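Local coordinates for protein alpha,alpha-trehalose-phosphate synthase (UDP-forming) (PDB 5UOF) that belongs to glycosyltransferase family 20 and has the GT-B fold, two Rossmann-like domains facing each other across a cleft, at residues 245-250 with 358-363; 383-388 with 436-441; 350-355 with 378-383; 390-395 with 424-429. One frame throughout, in Å; residues are numbered along the deposited sequence. Where two conformers were deposited one is given.

Contact 1: residues 245-250 with 358-363; sequences AAVQYG and FFRMSQ. With NA (sodium ion), chain C; EDO (1,2-ethanediol), chain E.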
# COMPACT_ATOMS: atom_id res chain seq x y z
N ALA A 245 -12.22 -37.06 4.05
CA ALA A 245 -10.91 -37.41 3.52
C ALA A 245 -9.86 -37.45 4.62
O ALA A 245 -9.03 -38.36 4.65
CB ALA A 245 -10.50 -36.41 2.44
N ALA A 246 -9.88 -36.47 5.52
CA ALA A 246 -8.92 -36.44 6.61
C ALA A 246 -9.01 -37.73 7.43
O ALA A 246 -7.99 -38.37 7.71
CB ALA A 246 -9.15 -35.21 7.48
N VAL A 247 -10.24 -38.14 7.78
CA VAL A 247 -10.42 -39.37 8.55
C VAL A 247 -9.96 -40.58 7.75
O VAL A 247 -9.32 -41.49 8.28
CB VAL A 247 -11.89 -39.51 8.98
CG1 VAL A 247 -12.19 -40.93 9.51
CG2 VAL A 247 -12.23 -38.44 10.02
N GLN A 248 -10.28 -40.59 6.46
CA GLN A 248 -9.94 -41.72 5.60
C GLN A 248 -8.44 -41.94 5.52
O GLN A 248 -7.97 -43.07 5.36
CB GLN A 248 -10.50 -41.51 4.19
CG GLN A 248 -11.99 -41.82 4.04
CD GLN A 248 -12.54 -41.39 2.69
OE1 GLN A 248 -11.83 -40.79 1.87
NE2 GLN A 248 -13.81 -41.69 2.44
N TYR A 249 -7.67 -40.86 5.62
CA TYR A 249 -6.21 -40.91 5.60
C TYR A 249 -5.59 -40.97 6.99
O TYR A 249 -4.37 -40.86 7.12
CB TYR A 249 -5.66 -39.69 4.85
CG TYR A 249 -5.52 -39.94 3.37
CD1 TYR A 249 -6.60 -40.41 2.63
CD2 TYR A 249 -4.31 -39.74 2.73
CE1 TYR A 249 -6.47 -40.66 1.27
CE2 TYR A 249 -4.18 -39.98 1.37
CZ TYR A 249 -5.26 -40.45 0.65
OH TYR A 249 -5.13 -40.69 -0.70
N GLY A 250 -6.40 -41.16 8.04
CA GLY A 250 -5.87 -41.11 9.39
C GLY A 250 -4.93 -42.24 9.75
O GLY A 250 -4.20 -42.13 10.73
N PHE A 358 -2.96 -34.35 8.53
CA PHE A 358 -2.07 -33.60 9.41
C PHE A 358 -2.83 -32.48 10.11
O PHE A 358 -2.62 -32.22 11.30
CB PHE A 358 -0.90 -32.99 8.63
CG PHE A 358 0.01 -33.98 7.95
CD1 PHE A 358 0.09 -35.30 8.36
CD2 PHE A 358 0.81 -33.56 6.89
CE1 PHE A 358 0.95 -36.19 7.71
CE2 PHE A 358 1.66 -34.43 6.25
CZ PHE A 358 1.73 -35.75 6.65
N PHE A 359 -3.67 -31.75 9.36
CA PHE A 359 -4.48 -30.71 9.98
C PHE A 359 -5.34 -31.29 11.10
O PHE A 359 -5.45 -30.70 12.18
CB PHE A 359 -5.39 -30.03 8.95
CG PHE A 359 -4.67 -29.21 7.91
CD1 PHE A 359 -3.39 -28.74 8.13
CD2 PHE A 359 -5.30 -28.92 6.71
CE1 PHE A 359 -2.75 -27.96 7.17
CE2 PHE A 359 -4.67 -28.16 5.75
CZ PHE A 359 -3.39 -27.68 5.97
N ARG A 360 -5.96 -32.43 10.85
CA ARG A 360 -6.86 -32.98 11.86
C ARG A 360 -6.09 -33.33 13.13
O ARG A 360 -6.58 -33.12 14.24
CB ARG A 360 -7.60 -34.19 11.32
CG ARG A 360 -8.72 -34.70 12.27
CD ARG A 360 -9.56 -35.74 11.53
NE ARG A 360 -10.76 -36.22 12.24
CZ ARG A 360 -12.00 -35.76 12.02
NH1 ARG A 360 -12.23 -34.79 11.15
NH2 ARG A 360 -13.03 -36.31 12.67
N MET A 361 -4.87 -33.87 12.99
CA MET A 361 -4.03 -34.26 14.12
C MET A 361 -3.61 -33.05 14.94
O MET A 361 -3.43 -33.14 16.16
CB MET A 361 -2.78 -34.99 13.62
CG MET A 361 -1.79 -35.39 14.70
SD MET A 361 -0.24 -36.08 14.06
CE MET A 361 -0.77 -36.64 12.45
N SER A 362 -3.41 -31.92 14.27
CA SER A 362 -2.82 -30.76 14.91
C SER A 362 -3.80 -30.07 15.87
O SER A 362 -5.01 -30.26 15.82
CB SER A 362 -2.36 -29.77 13.86
OG SER A 362 -3.49 -29.11 13.32
N GLN A 363 -3.24 -29.23 16.74
CA GLN A 363 -4.03 -28.43 17.66
C GLN A 363 -4.19 -26.99 17.22
O GLN A 363 -5.11 -26.31 17.70
CB GLN A 363 -3.38 -28.46 19.05
CG GLN A 363 -3.58 -29.78 19.79
CD GLN A 363 -2.71 -30.91 19.28
OE1 GLN A 363 -1.59 -30.70 18.81
NE2 GLN A 363 -3.24 -32.12 19.36
NA NA C . -7.10 -31.15 15.44
C1 EDO E . -0.17 -35.55 17.93
O1 EDO E . 1.19 -35.38 18.35
C2 EDO E . -0.84 -34.19 17.98
O2 EDO E . -0.55 -33.59 19.24
O HOH W 1 -9.16 -32.41 15.72
O HOH W 2 -7.31 -30.76 17.94

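Contact 2: residues 383-388 with 436-441; sequences ASQDPA and ARHEEN. With NA (sodium ion), chain C.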
# COMPACT_ATOMS: atom_id res chain seq x y z
N ALA A 383 -12.10 -27.28 8.20
CA ALA A 383 -12.91 -28.40 7.73
C ALA A 383 -12.33 -29.75 8.15
O ALA A 383 -13.07 -30.74 8.27
CB ALA A 383 -13.05 -28.34 6.20
N SER A 384 -11.02 -29.82 8.38
CA SER A 384 -10.38 -31.08 8.72
C SER A 384 -10.58 -31.47 10.19
O SER A 384 -10.32 -32.62 10.54
CB SER A 384 -8.88 -30.99 8.42
OG SER A 384 -8.63 -30.83 7.03
N GLN A 385 -11.04 -30.56 11.04
CA GLN A 385 -10.98 -30.83 12.48
C GLN A 385 -12.03 -31.82 12.94
O GLN A 385 -13.14 -31.90 12.40
CB GLN A 385 -11.14 -29.53 13.27
CG GLN A 385 -10.06 -28.52 12.94
CD GLN A 385 -8.67 -29.11 13.14
OE1 GLN A 385 -8.34 -29.61 14.22
NE2 GLN A 385 -7.86 -29.09 12.08
N ASP A 386 -11.67 -32.59 13.97
CA ASP A 386 -12.63 -33.43 14.66
C ASP A 386 -13.44 -32.52 15.58
O ASP A 386 -12.86 -31.88 16.46
CB ASP A 386 -11.91 -34.52 15.46
CG ASP A 386 -12.87 -35.56 16.06
OD1 ASP A 386 -14.02 -35.20 16.41
OD2 ASP A 386 -12.48 -36.74 16.18
N PRO A 387 -14.76 -32.40 15.40
CA PRO A 387 -15.53 -31.49 16.26
C PRO A 387 -15.52 -31.89 17.72
O PRO A 387 -15.85 -31.05 18.57
CB PRO A 387 -16.95 -31.55 15.68
CG PRO A 387 -17.01 -32.85 14.95
CD PRO A 387 -15.62 -33.10 14.42
N ALA A 388 -15.16 -33.14 18.05
CA ALA A 388 -15.08 -33.54 19.45
C ALA A 388 -13.85 -32.97 20.15
O ALA A 388 -13.82 -32.92 21.38
CB ALA A 388 -15.07 -35.07 19.57
N ALA A 436 -16.84 -23.87 20.39
CA ALA A 436 -17.69 -22.75 19.99
C ALA A 436 -17.12 -22.07 18.76
O ALA A 436 -17.84 -21.81 17.79
CB ALA A 436 -17.83 -21.75 21.15
N ARG A 437 -15.80 -21.81 18.77
CA ARG A 437 -15.17 -21.16 17.62
C ARG A 437 -15.20 -22.06 16.39
O ARG A 437 -15.45 -21.60 15.26
CB ARG A 437 -13.73 -20.79 17.96
CG ARG A 437 -13.62 -19.71 19.02
CD ARG A 437 -12.18 -19.49 19.42
NE ARG A 437 -12.08 -18.30 20.26
CZ ARG A 437 -12.01 -17.06 19.78
NH1 ARG A 437 -11.98 -16.84 18.47
NH2 ARG A 437 -11.96 -16.04 20.62
N HIS A 438 -14.93 -23.35 16.58
CA HIS A 438 -14.94 -24.28 15.45
C HIS A 438 -16.32 -24.34 14.81
O HIS A 438 -16.44 -24.28 13.58
CB HIS A 438 -14.51 -25.67 15.90
CG HIS A 438 -14.62 -26.69 14.81
ND1 HIS A 438 -13.77 -26.70 13.73
CD2 HIS A 438 -15.52 -27.68 14.60
CE1 HIS A 438 -14.11 -27.68 12.92
NE2 HIS A 438 -15.18 -28.28 13.41
N GLU A 439 -17.38 -24.46 15.62
CA GLU A 439 -18.71 -24.59 15.04
C GLU A 439 -19.14 -23.29 14.39
O GLU A 439 -19.87 -23.31 13.40
CB GLU A 439 -19.72 -25.04 16.09
CG GLU A 439 -19.44 -26.43 16.65
CD GLU A 439 -19.63 -27.54 15.62
OE1 GLU A 439 -20.46 -27.36 14.70
OE2 GLU A 439 -18.95 -28.59 15.73
N GLU A 440 -18.72 -22.16 14.95
CA GLU A 440 -18.96 -20.87 14.31
C GLU A 440 -18.35 -20.83 12.91
O GLU A 440 -19.01 -20.47 11.93
CB GLU A 440 -18.40 -19.76 15.20
CG GLU A 440 -18.50 -18.36 14.64
CD GLU A 440 -17.97 -17.34 15.64
OE1 GLU A 440 -17.79 -17.69 16.82
OE2 GLU A 440 -17.73 -16.19 15.25
N ASN A 441 -17.08 -21.24 12.79
CA ASN A 441 -16.41 -21.25 11.49
C ASN A 441 -17.01 -22.29 10.56
O ASN A 441 -17.22 -22.03 9.37
CB ASN A 441 -14.92 -21.50 11.67
CG ASN A 441 -14.17 -20.27 12.16
OD1 ASN A 441 -14.68 -19.16 12.06
ND2 ASN A 441 -12.97 -20.46 12.69
NA NA C . -7.10 -31.15 15.44
O HOH W 3 -15.37 -30.48 11.51
O HOH W 1 -9.16 -32.41 15.72
O HOH W 4 -17.54 -28.86 18.05
O HOH W 2 -7.31 -30.76 17.94

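Contact 3: residues 350-355 with 378-383; sequences YERNLL and AKEYVA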
# COMPACT_ATOMS: atom_id res chain seq x y z
N TYR A 350 3.18 -32.82 -0.39
CA TYR A 350 2.44 -33.95 0.17
C TYR A 350 1.07 -34.06 -0.49
O TYR A 350 0.47 -33.05 -0.85
CB TYR A 350 2.26 -33.79 1.70
CG TYR A 350 3.58 -33.79 2.41
CD1 TYR A 350 4.20 -34.99 2.75
CD2 TYR A 350 4.23 -32.60 2.71
CE1 TYR A 350 5.42 -35.00 3.38
CE2 TYR A 350 5.45 -32.60 3.35
CZ TYR A 350 6.04 -33.80 3.68
OH TYR A 350 7.27 -33.82 4.29
N GLU A 351 0.59 -35.30 -0.65
CA GLU A 351 -0.78 -35.55 -1.07
C GLU A 351 -1.76 -34.68 -0.29
O GLU A 351 -1.62 -34.52 0.93
CB GLU A 351 -1.17 -37.01 -0.86
CG GLU A 351 -0.71 -37.98 -1.88
CD GLU A 351 -1.31 -39.34 -1.60
OE1 GLU A 351 -2.56 -39.45 -1.63
OE2 GLU A 351 -0.55 -40.27 -1.30
N ARG A 352 -2.76 -34.16 -0.99
CA ARG A 352 -3.71 -33.26 -0.36
C ARG A 352 -4.41 -33.90 0.83
O ARG A 352 -4.55 -33.28 1.88
CB ARG A 352 -4.74 -32.80 -1.40
CG ARG A 352 -5.88 -31.99 -0.83
CD ARG A 352 -6.81 -31.58 -1.97
NE ARG A 352 -8.04 -30.97 -1.49
CZ ARG A 352 -8.15 -29.68 -1.16
NH1 ARG A 352 -7.09 -28.88 -1.25
NH2 ARG A 352 -9.31 -29.21 -0.73
N ASN A 353 -4.84 -35.15 0.68
CA ASN A 353 -5.58 -35.78 1.77
C ASN A 353 -4.69 -36.06 2.97
O ASN A 353 -5.18 -36.10 4.11
CB ASN A 353 -6.27 -37.05 1.29
CG ASN A 353 -7.47 -36.75 0.43
OD1 ASN A 353 -7.80 -35.59 0.19
ND2 ASN A 353 -8.14 -37.80 -0.04
N LEU A 354 -3.40 -36.28 2.74
CA LEU A 354 -2.45 -36.39 3.84
C LEU A 354 -2.37 -35.08 4.63
O LEU A 354 -2.37 -35.09 5.86
CB LEU A 354 -1.07 -36.78 3.31
CG LEU A 354 -0.08 -37.45 4.26
CD1 LEU A 354 -0.62 -38.79 4.74
CD2 LEU A 354 1.27 -37.62 3.58
N LEU A 355 -2.30 -33.94 3.92
CA LEU A 355 -2.30 -32.65 4.61
C LEU A 355 -3.53 -32.50 5.48
O LEU A 355 -3.45 -31.97 6.59
CB LEU A 355 -2.22 -31.50 3.61
CG LEU A 355 -0.94 -31.33 2.78
CD1 LEU A 355 -1.06 -30.08 1.91
CD2 LEU A 355 0.29 -31.25 3.67
N ALA A 378 -6.70 -21.93 5.24
CA ALA A 378 -7.45 -21.63 6.46
C ALA A 378 -8.78 -22.38 6.50
O ALA A 378 -9.17 -22.93 7.54
CB ALA A 378 -7.68 -20.12 6.58
N LYS A 379 -9.49 -22.44 5.36
CA LYS A 379 -10.78 -23.11 5.34
C LYS A 379 -10.60 -24.63 5.43
O LYS A 379 -11.37 -25.31 6.13
CB LYS A 379 -11.55 -22.72 4.07
CG LYS A 379 -11.81 -21.20 3.99
CD LYS A 379 -12.79 -20.83 2.89
CE LYS A 379 -13.21 -19.34 2.99
NZ LYS A 379 -14.22 -18.94 1.96
N GLU A 380 -9.60 -25.15 4.72
CA GLU A 380 -9.28 -26.58 4.79
C GLU A 380 -8.88 -26.99 6.20
O GLU A 380 -9.23 -28.09 6.65
CB GLU A 380 -8.14 -26.91 3.83
CG GLU A 380 -8.53 -26.77 2.37
CD GLU A 380 -7.33 -26.63 1.44
OE1 GLU A 380 -6.18 -26.72 1.92
OE2 GLU A 380 -7.54 -26.46 0.23
N TYR A 381 -8.15 -26.12 6.90
CA TYR A 381 -7.77 -26.43 8.27
C TYR A 381 -9.00 -26.65 9.15
O TYR A 381 -9.11 -27.67 9.84
CB TYR A 381 -6.88 -25.32 8.85
CG TYR A 381 -6.44 -25.73 10.23
CD1 TYR A 381 -5.38 -26.60 10.40
CD2 TYR A 381 -7.16 -25.32 11.36
CE1 TYR A 381 -5.02 -27.04 11.66
CE2 TYR A 381 -6.80 -25.74 12.63
CZ TYR A 381 -5.72 -26.62 12.77
OH TYR A 381 -5.37 -27.07 14.02
N VAL A 382 -9.94 -25.71 9.12
CA VAL A 382 -11.16 -25.84 9.92
C VAL A 382 -11.92 -27.10 9.51
O VAL A 382 -12.34 -27.90 10.36
CB VAL A 382 -12.03 -24.59 9.78
CG1 VAL A 382 -13.40 -24.78 10.44
CG2 VAL A 382 -11.31 -23.36 10.35
N ALA A 383 -12.10 -27.28 8.20
CA ALA A 383 -12.91 -28.40 7.73
C ALA A 383 -12.33 -29.75 8.15
O ALA A 383 -13.07 -30.74 8.27
CB ALA A 383 -13.05 -28.34 6.20
O HOH W 5 -9.55 -26.32 -1.32

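Contact 4: residues 390-395 with 424-429; sequences PGVLVL and ERALSM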
# COMPACT_ATOMS: atom_id res chain seq x y z
N PRO A 390 -11.52 -30.01 18.51
CA PRO A 390 -11.08 -29.32 17.29
C PRO A 390 -9.94 -28.34 17.54
O PRO A 390 -9.84 -27.70 18.59
CB PRO A 390 -12.35 -28.58 16.85
CG PRO A 390 -13.05 -28.26 18.14
CD PRO A 390 -12.73 -29.40 19.10
N GLY A 391 -9.07 -28.22 16.54
CA GLY A 391 -7.97 -27.27 16.60
C GLY A 391 -8.44 -25.83 16.49
O GLY A 391 -9.59 -25.54 16.15
N VAL A 392 -7.51 -24.91 16.78
CA VAL A 392 -7.77 -23.47 16.77
C VAL A 392 -7.06 -22.86 15.57
O VAL A 392 -5.88 -23.14 15.34
CB VAL A 392 -7.27 -22.80 18.06
CG1 VAL A 392 -7.46 -21.28 17.97
CG2 VAL A 392 -7.98 -23.38 19.27
N LEU A 393 -7.78 -22.03 14.82
CA LEU A 393 -7.19 -21.34 13.68
C LEU A 393 -6.71 -19.96 14.12
O LEU A 393 -7.50 -19.16 14.63
CB LEU A 393 -8.21 -21.20 12.55
CG LEU A 393 -7.79 -20.35 11.34
CD1 LEU A 393 -6.65 -21.03 10.59
CD2 LEU A 393 -8.98 -20.15 10.43
N VAL A 394 -5.43 -19.69 13.89
CA VAL A 394 -4.85 -18.36 14.06
C VAL A 394 -4.70 -17.78 12.67
O VAL A 394 -4.00 -18.36 11.83
CB VAL A 394 -3.49 -18.42 14.78
CG1 VAL A 394 -2.88 -17.03 14.85
CG2 VAL A 394 -3.66 -18.98 16.20
N LEU A 395 -5.38 -16.66 12.41
CA LEU A 395 -5.61 -16.21 11.03
C LEU A 395 -5.28 -14.73 10.89
O LEU A 395 -5.70 -13.92 11.71
CB LEU A 395 -7.08 -16.43 10.63
CG LEU A 395 -7.49 -16.02 9.21
CD1 LEU A 395 -6.70 -16.78 8.18
CD2 LEU A 395 -8.98 -16.26 8.99
N GLU A 424 0.02 -18.86 21.93
CA GLU A 424 -0.06 -19.37 23.30
C GLU A 424 -1.51 -19.58 23.72
O GLU A 424 -1.86 -20.60 24.32
CB GLU A 424 0.64 -18.41 24.26
CG GLU A 424 0.68 -18.93 25.69
CD GLU A 424 1.36 -17.96 26.65
OE1 GLU A 424 1.86 -16.91 26.18
OE2 GLU A 424 1.39 -18.26 27.86
N ARG A 425 -2.38 -18.62 23.37
CA ARG A 425 -3.79 -18.75 23.71
C ARG A 425 -4.42 -19.94 22.99
O ARG A 425 -5.18 -20.71 23.59
CB ARG A 425 -4.53 -17.47 23.34
CG ARG A 425 -6.00 -17.56 23.63
CD ARG A 425 -6.71 -16.22 23.52
NE ARG A 425 -8.14 -16.40 23.70
CZ ARG A 425 -9.05 -15.48 23.40
NH1 ARG A 425 -8.67 -14.30 22.90
NH2 ARG A 425 -10.33 -15.76 23.60
N ALA A 426 -4.09 -20.10 21.71
CA ALA A 426 -4.61 -21.23 20.94
C ALA A 426 -4.20 -22.57 21.55
O ALA A 426 -5.02 -23.50 21.64
CB ALA A 426 -4.12 -21.13 19.50
N LEU A 427 -2.94 -22.69 21.96
CA LEU A 427 -2.45 -23.97 22.46
C LEU A 427 -3.10 -24.36 23.78
O LEU A 427 -3.21 -25.55 24.08
CB LEU A 427 -0.93 -23.93 22.62
CG LEU A 427 -0.10 -23.96 21.33
CD1 LEU A 427 1.32 -23.48 21.57
CD2 LEU A 427 -0.12 -25.38 20.69
N SER A 428 -3.52 -23.40 24.60
CA SER A 428 -4.11 -23.68 25.90
C SER A 428 -5.62 -23.50 25.93
O SER A 428 -6.22 -23.61 27.00
CB SER A 428 -3.45 -22.80 26.97
OG SER A 428 -2.14 -23.27 27.27
N MET A 429 -6.25 -23.23 24.78
CA MET A 429 -7.66 -22.86 24.78
C MET A 429 -8.53 -24.01 25.30
O MET A 429 -8.39 -25.15 24.83
CB MET A 429 -8.11 -22.45 23.38
CG MET A 429 -9.49 -21.81 23.39
SD MET A 429 -10.01 -21.27 21.77
CE MET A 429 -8.95 -19.83 21.50

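Contact 1: residues 245-250 with 358-363
A246 and V247 meet R360 where helix 239-248 packs against helix 352-361 in the GT-B fold. The direct contact is one of van der Waals packing. V247 lays its CG2 methyl over the centre of one face of the R360 guanidinium. CG2 is 3.4 Å from R360 CZ. The other branch, CG1, is anti to the V247 backbone N (chi1 167°), and this puts CG2 on the arginine. A246 CB takes the aliphatic part, 4.1 Å from R360 CD. The R360 chain is extended from CG to NE and carries the flat group past the alanine to the valine.

One firm polar bond holds the group: R360 NH1 to S384 O. R360 NH2 adds only a long, weak ion pair with D386 OD2.

Metal bonds come from the backbone at the end of helix 352-361. R360 O is 2.4 Å from the sodium ion, and S362 O is 2.3 Å from it. Two waters and Q385 OE1 are the other ligands. S362 is the first residue to leave the helix. Its OG turns back to donate to F359 O at 2.8 Å, tilted 25° from the carbonyl plane.

Contact 2: residues 383-388 with 436-441
H438 reaches Q385 because its CG is anti to the backbone N (chi1 175°). This swings the ring out of helix 431-447 toward the loop that follows helix 376-384. Q385 CB points at the ring from the backbone, and the bend at chi2 (-55°) turns the amide off to the sodium ion. The contact thus joins helix 431-447, the last but one of the chain, to the loop between a helix and the next strand of a Rossmann-like domain in the GT-B fold.

Q385 CB is 3.5 Å from H438 CE1, an oblique approach. The amide and the ring are steeply inclined, 78° apart. Q385 OE1 binds the sodium at 2.3 Å. The same oxygen accepts a hydrogen bond from G391 N. Q385 NE2 donates to F359 O and Y381 O. Both ends of the amide are therefore gripped, which fixes its rotation. P387 sits at the other end of the ring, its CA 4.2 Å from H438 CD2.

Water links the rest. One water lies in the plane of the ring, 2.9 Å from H438 NE2, and donates to Q385 O. A second donates to two acceptors at once, 2.8 Å from P387 O and 2.7 Å from E439 OE2. That same OE2 lies against P387 CB at 3.6 Å.

Contact 3: residues 350-355 with 378-383
R352 and E380 form a salt bridge between helices 352-361 and 376-384. R352 stands in the first turn of its helix, just after the N-cap residue E351. From CB its chain runs with CG anti to the backbone N (chi1 173°) and stays extended through CG and CD to NE. This straight run lets the group at its end span the distance to the other helix. NE turns to a partner outside the pair, S28 O, to which it is hydrogen-bonded. CZ lies 3.6 Å from E380 OE2. NH1 makes the main bond, 2.9 Å to E380 OE2, with an N-H...acceptor angle of 154°. NH2 adds a weak bond to the same oxygen, E380 OE2, at 3.4 Å.

The geometry is not the flat, two-pronged pairing of arginine and carboxylate. OE2 lies near the guanidinium plane, at its edge. NH1, however, meets OE2 from above the carboxylate plane, 64° out of it. The two groups stand almost perpendicular, and one oxygen serves both nitrogens. A water joins them further: it accepts from R352 NH2 at 3.0 Å and donates to E380 OE2. OE2 thus has three partners here, one of them weak. The E380 side chain also packs on I242 of helix 239-248.

S28 lies between strand 12-16 and helix 32-43 of the other Rossmann-like domain. R352 therefore links a loop of that domain to helices 352-361 and 376-384. Such a link between domains fits the cleft of a GT-B glycosyltransferase.

Contact 4: residues 390-395 with 424-429
V392 and V394 meet A426 and M429 in a strand-on-helix contact of a Rossmann-like domain. The strand is 392-396, which lies inside a parallel sheet between strands 364-367 and 409-411. The helix is 416-428, which comes after strand 409-411 and lies on one face of the sheet. All four residues are buried, and the contact is purely apolar.

A426 is the centre. Its CB sits 3.7 Å from V392 CG1 and 3.8 Å from V392 CB. V394 comes to the same methyl from further along the strand, with its CG2 4.0 Å from A426 CB. The two valines point to the same side, as residues two apart on a strand do. The small alanine lets the helix come close: the CA atoms of V392 and A426 are 5.7 Å apart.

V392 uses both of its branches. CG1 is anti to the backbone N (chi1 176°) and takes the alanine. CG2 turns to M429, with M429 SD at 3.9 Å.

This is the layered alpha/beta/alpha build of the Rossmann-like domain: helix 416-428 covers one face of strand 392-396. L393 points to the other face, where V382 of helix 376-384 packs. On the neighbouring strands, V364 also touches A426, and L409 touches M429.

M429 crosses V392 at about a right angle. Its chain is extended through CG and then bends at chi3 (-72°). The bend brings CE to 4.1 Å from V392 CG1.

Overall arrangement
All four contacts lie in the Rossmann-like domain built on the six-stranded parallel sheet. Contacts 1 and 3 both use helix 352-361, and their centres are about 8 Å apart. Contacts 2 and 3 share helix 376-384 and A383. The centre of contact 4 is about 12 Å from that of contact 2 and about 17 Å from that of contact 3. Along the chain, contacts 1 and 3 interleave. Contact 2 opens at A383, where contact 3 closes, and contact 4 falls between its two segments. Contacts 1 and 2 meet at the sodium site. Contact 4 joins contact 1 through the sheet bond from V392 N to Q363 O. Contact 4 seats a helix on the sheet face away from helix 376-384.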